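Local coordinates for protein sugar phosphate isomerase/epimerase (Parabacteroides distasonis, PDB 3L23) that binds a magnesium ion and is probably a sugar phosphate isomerase or epimerase of the xylose isomerase-like TIM-barrel family, at residues K262-A266 with N267-D271. Residues are numbered along the deposited sequence; the frame is centred on the assembly and turned at random.
Sequences KQMYA and NGIKD
Q263 and N267, one turn apart, join side chains where helix 257-267 ends in a Schellman motif, a turn that starts the loop to strand 272-274 of this TIM barrel. NE2 of Q263 gives a hydrogen bond to N267 OD1 (2.9 Å); the acceptor lies in the plane of the glutamine amide, the two amide planes stand 78° apart, and the donor is tilted out of the asparagine's carbonyl plane. A turn about the CB-CG bond of Q263 (chi2 65°) swings its amide to N267. Both amides also serve helix 227-233, Q263 OE1 taking a bond from Q232 and N267 ND2 giving one to M231 O, a double role that suits groups carrying donor and acceptor. A leucine in place of Q263 would probably leave N267 OD1 without this donor and Q232 without its acceptor. G268 takes positive phi (75°), readily adopted by glycine, and its N bonds to Y265 O from above the carbonyl plane. Beyond it, buried I269 folds back over M264, a selenomethionine, and the two apolar chains cross at about a right angle, CG of M264 lying 3.5 Å from I269 CB. Beside this contact, I269 N closes the motif on M264 O at 3.0 Å.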
loop_
_atom_site.group_PDB
_atom_site.type_symbol
_atom_site.label_atom_id
_atom_site.label_comp_id
_atom_site.label_asym_id
_atom_site.label_seq_id
_atom_site.Cartn_x
_atom_site.Cartn_y
_atom_site.Cartn_z
ATOM N N LYS A 262 9.933 13.756 10.124
ATOM C CA LYS A 262 9.584 15.077 10.623
ATOM C C LYS A 262 8.279 15.526 9.986
ATOM O O LYS A 262 7.338 16.011 10.667
ATOM C CB LYS A 262 10.703 16.057 10.304
ATOM C CG LYS A 262 10.391 17.481 10.687
ATOM C CD LYS A 262 11.631 18.325 10.703
ATOM C CE LYS A 262 11.279 19.776 10.580
ATOM N NZ LYS A 262 12.466 20.606 10.848
ATOM N N GLN A 263 8.209 15.369 8.669
ATOM C CA GLN A 263 7.032 15.799 7.951
ATOM C C GLN A 263 5.803 14.929 8.293
ATOM O O GLN A 263 4.693 15.442 8.390
ATOM C CB GLN A 263 7.277 15.833 6.418
ATOM C CG GLN A 263 6.172 16.583 5.693
ATOM C CD GLN A 263 6.116 18.059 6.049
ATOM O OE1 GLN A 263 7.153 18.773 5.996
ATOM N NE2 GLN A 263 4.924 18.545 6.467
HETATM N N MSE A 264 6.012 13.629 8.459
HETATM C CA MSE A 264 4.948 12.705 8.819
HETATM C C MSE A 264 4.257 13.155 10.136
HETATM O O MSE A 264 3.010 13.244 10.206
HETATM C CB MSE A 264 5.501 11.281 8.941
HETATM C CG MSE A 264 4.418 10.223 9.077
HETATM SE SE MSE A 264 5.187 8.495 9.519
HETATM C CE MSE A 264 5.396 8.802 11.351
ATOM N N TYR A 265 5.072 13.495 11.143
ATOM C CA TYR A 265 4.601 13.937 12.461
ATOM C C TYR A 265 3.950 15.316 12.377
ATOM O O TYR A 265 2.889 15.501 12.955
ATOM C CB TYR A 265 5.736 13.890 13.499
ATOM C CG TYR A 265 6.165 12.496 13.828
ATOM C CD1 TYR A 265 5.243 11.519 14.195
ATOM C CD2 TYR A 265 7.495 12.118 13.722
ATOM C CE1 TYR A 265 5.657 10.211 14.444
ATOM C CE2 TYR A 265 7.887 10.846 13.982
ATOM C CZ TYR A 265 6.983 9.880 14.324
ATOM O OH TYR A 265 7.450 8.586 14.568
ATOM N N ALA A 266 4.538 16.255 11.630
ATOM C CA ALA A 266 3.933 17.569 11.406
ATOM C C ALA A 266 2.521 17.431 10.795
ATOM O O ALA A 266 1.585 18.152 11.146
ATOM C CB ALA A 266 4.800 18.428 10.490
ATOM N N ASN A 267 2.373 16.485 9.885
ATOM C CA ASN A 267 1.090 16.251 9.245
ATOM C C ASN A 267 0.082 15.488 10.086
ATOM O O ASN A 267 -1.100 15.457 9.748
ATOM C CB ASN A 267 1.274 15.461 7.957
ATOM C CG ASN A 267 1.632 16.333 6.779
ATOM O OD1 ASN A 267 2.295 17.347 6.920
ATOM N ND2 ASN A 267 1.227 15.889 5.585
ATOM N N GLY A 268 0.538 14.880 11.170
ATOM C CA GLY A 268 -0.348 14.055 11.999
ATOM C C GLY A 268 -0.686 12.697 11.401
ATOM O O GLY A 268 -1.713 12.103 11.758
ATOM N N ILE A 269 0.168 12.192 10.521
ATOM C CA ILE A 269 0.005 10.851 9.952
ATOM C C ILE A 269 0.254 9.827 11.088
ATOM O O ILE A 269 1.288 9.830 11.711
ATOM C CB ILE A 269 0.915 10.639 8.733
ATOM C CG1 ILE A 269 0.440 11.506 7.561
ATOM C CG2 ILE A 269 0.912 9.167 8.329
ATOM C CD1 ILE A 269 1.386 11.541 6.389
ATOM N N LYS A 270 -0.725 8.969 11.328
ATOM C CA LYS A 270 -0.737 8.022 12.448
ATOM C C LYS A 270 -0.380 6.579 12.080
ATOM O O LYS A 270 -0.392 5.717 12.952
ATOM C CB LYS A 270 -2.144 7.965 13.023
ATOM N N ASP A 271 -0.150 6.273 10.818
ATOM C CA ASP A 271 0.171 4.909 10.465
ATOM C C ASP A 271 1.210 4.855 9.366
ATOM O O ASP A 271 1.112 5.574 8.391
ATOM C CB ASP A 271 -1.111 4.191 10.009
ATOM C CG ASP A 271 -2.085 3.978 11.166
ATOM O OD1 ASP A 271 -1.699 3.239 12.107
ATOM O OD2 ASP A 271 -3.189 4.549 11.116
#